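Local coordinates for LDL receptor adaptor protein (Rattus norvegicus, PDB 3SO6) that links the LDL receptor to the clathrin endocytic machinery, its phosphotyrosine-binding (PTB) domain recognising the NPXY internalization motif of the receptor tail, at residues R73-C77 and A88-Q94. Sequence-based numbering, arbitrary orientation.
Sequences RISYC and AYIAQSQ
Ile-74 to Cys-77 and Ala-88 to Gln-92 belong to the antiparallel beta hairpin of strands 74-79 and 86-92, at one end of the PTB domain's own sheet. A beta bulge at Ser-75 shifts the register by one. The hydrogen bond Ser-75 N to Ile-90 O is 2.8 Å. Ile-90 N gives another to Tyr-76 O (2.9 Å). Ser-75 OG lies 3.5 Å from Ile-90 CG2 and is hydrogen-bonded to Pro-19 O. Ile-90 CD1 meets Tyr-76 CD2 at 4.1 Å. Ahead of the bulge, Arg-73 O accepts a hydrogen bond from Gln-92 N. The Arg-73 side chain bends at chi3 (52°), turning its guanidinium to the end of strand 86-92 and the loop after it. There NE gives a straight bond to Gln-92 O (2.8 Å, 163°), which lies in the guanidinium plane. Gln-94 N sits over one face. NH2 adds a weak bond to Gln-92 O, weakly reaches a water held by Ala-91 O, and forms a salt bridge with Glu-67. An alanine in place of Arg-73 would probably leave Gln-92 O without its side-chain donors and remove the salt bridge to Glu-67. Ile-74 and Cys-77 face Phe-123 of helix 109-131. Strand 86-92 continues the sheet to strand 99-105, while Tyr-76 and Cys-77 pair with a strand of the bound LDL receptor peptide.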
loop_
_atom_site.group_PDB
_atom_site.type_symbol
_atom_site.label_atom_id
_atom_site.label_comp_id
_atom_site.label_asym_id
_atom_site.label_seq_id
_atom_site.Cartn_x
_atom_site.Cartn_y
_atom_site.Cartn_z
ATOM N N ARG A 73 4.695 -8.248 -5.231
ATOM C CA ARG A 73 5.555 -7.737 -4.173
ATOM C C ARG A 73 4.813 -7.339 -2.898
ATOM O O ARG A 73 5.480 -7.093 -1.868
ATOM C CB ARG A 73 6.297 -6.497 -4.684
ATOM C CG ARG A 73 7.333 -6.802 -5.766
ATOM C CD ARG A 73 7.883 -5.480 -6.404
ATOM N NE ARG A 73 8.358 -4.557 -5.381
ATOM C CZ ARG A 73 8.451 -3.228 -5.507
ATOM N NH1 ARG A 73 8.131 -2.611 -6.630
ATOM N NH2 ARG A 73 8.804 -2.454 -4.464
ATOM N N ILE A 74 3.481 -7.100 -2.969
ATOM C CA ILE A 74 2.743 -6.474 -1.861
ATOM C C ILE A 74 2.245 -7.626 -1.012
ATOM O O ILE A 74 1.592 -8.552 -1.550
ATOM C CB ILE A 74 1.571 -5.620 -2.391
ATOM C CG1 ILE A 74 2.055 -4.514 -3.345
ATOM C CG2 ILE A 74 0.766 -5.134 -1.204
ATOM C CD1 ILE A 74 0.893 -3.797 -4.075
ATOM N N SER A 75 2.597 -7.638 0.274
ATOM C CA SER A 75 2.175 -8.729 1.137
ATOM C C SER A 75 0.949 -8.447 1.902
ATOM O O SER A 75 0.239 -9.389 2.285
ATOM C CB SER A 75 3.305 -9.084 2.118
ATOM O OG SER A 75 3.763 -7.903 2.719
ATOM N N TYR A 76 0.648 -7.169 2.179
ATOM C CA TYR A 76 -0.334 -6.848 3.251
ATOM C C TYR A 76 -0.798 -5.412 3.049
ATOM O O TYR A 76 0.010 -4.565 2.624
ATOM C CB TYR A 76 0.412 -7.001 4.604
ATOM C CG TYR A 76 -0.487 -7.036 5.848
ATOM C CD1 TYR A 76 -1.246 -8.145 6.181
ATOM C CD2 TYR A 76 -0.539 -5.921 6.730
ATOM C CE1 TYR A 76 -2.016 -8.157 7.328
ATOM C CE2 TYR A 76 -1.347 -5.931 7.847
ATOM C CZ TYR A 76 -2.080 -7.038 8.146
ATOM O OH TYR A 76 -2.890 -7.017 9.256
ATOM N N CYS A 77 -2.033 -5.105 3.436
ATOM C CA CYS A 77 -2.436 -3.749 3.515
ATOM C C CYS A 77 -3.365 -3.529 4.701
ATOM O O CYS A 77 -3.943 -4.480 5.211
ATOM C CB CYS A 77 -3.064 -3.223 2.228
ATOM S SG CYS A 77 -4.664 -3.934 1.827
ATOM N N ALA A 88 -1.934 1.903 4.735
ATOM C CA ALA A 88 -0.542 1.528 4.506
ATOM C C ALA A 88 -0.497 0.178 3.811
ATOM O O ALA A 88 -1.407 -0.693 3.945
ATOM C CB ALA A 88 0.286 1.523 5.827
ATOM N N TYR A 89 0.596 -0.047 3.115
ATOM C CA TYR A 89 0.899 -1.409 2.599
ATOM C C TYR A 89 2.266 -1.845 2.955
ATOM O O TYR A 89 3.129 -0.973 3.271
ATOM C CB TYR A 89 0.608 -1.515 1.087
ATOM C CG TYR A 89 1.538 -0.725 0.201
ATOM C CD1 TYR A 89 2.796 -1.251 -0.128
ATOM C CD2 TYR A 89 1.233 0.572 -0.222
ATOM C CE1 TYR A 89 3.694 -0.553 -0.879
ATOM C CE2 TYR A 89 2.157 1.321 -1.054
ATOM C CZ TYR A 89 3.377 0.711 -1.352
ATOM O OH TYR A 89 4.287 1.427 -2.108
ATOM N N ILE A 90 2.518 -3.147 2.948
ATOM C CA ILE A 90 3.892 -3.667 3.114
ATOM C C ILE A 90 4.243 -4.274 1.721
ATOM O O ILE A 90 3.427 -5.069 1.172
ATOM C CB ILE A 90 3.990 -4.698 4.224
ATOM C CG1 ILE A 90 3.609 -4.036 5.573
ATOM C CG2 ILE A 90 5.382 -5.262 4.318
ATOM C CD1 ILE A 90 3.501 -4.992 6.769
ATOM N N ALA A 91 5.461 -4.007 1.219
ATOM C CA ALA A 91 5.888 -4.659 0.015
ATOM C C ALA A 91 7.358 -4.916 0.079
ATOM O O ALA A 91 8.119 -4.095 0.614
ATOM C CB ALA A 91 5.600 -3.763 -1.187
ATOM N N GLN A 92 7.757 -6.039 -0.506
ATOM C CA GLN A 92 9.159 -6.358 -0.590
ATOM C C GLN A 92 9.743 -5.436 -1.685
ATOM O O GLN A 92 9.118 -5.161 -2.722
ATOM C CB GLN A 92 9.338 -7.827 -1.067
ATOM C CG GLN A 92 10.796 -8.294 -1.112
ATOM C CD GLN A 92 10.892 -9.806 -0.961
ATOM O OE1 GLN A 92 10.228 -10.560 -1.682
ATOM N NE2 GLN A 92 11.824 -10.269 -0.073
ATOM N N SER A 93 10.997 -5.017 -1.484
ATOM C CA SER A 93 11.680 -4.083 -2.411
ATOM C C SER A 93 11.897 -4.815 -3.748
ATOM O O SER A 93 11.978 -6.036 -3.777
ATOM C CB SER A 93 13.040 -3.646 -1.830
ATOM O OG SER A 93 13.926 -3.230 -2.869
ATOM N N GLN A 94 12.016 -4.081 -4.836
ATOM C CA GLN A 94 12.242 -4.725 -6.173
ATOM C C GLN A 94 13.689 -5.129 -6.344
ATOM O O GLN A 94 14.025 -6.051 -7.124
ATOM C CB GLN A 94 11.784 -3.775 -7.278
ATOM C CG GLN A 94 11.802 -4.281 -8.722
ATOM C CD GLN A 94 11.276 -3.160 -9.647
ATOM O OE1 GLN A 94 11.241 -1.975 -9.226
ATOM N NE2 GLN A 94 10.843 -3.510 -10.869
HETATM O O HOH W 1 8.573 -1.978 -1.397
#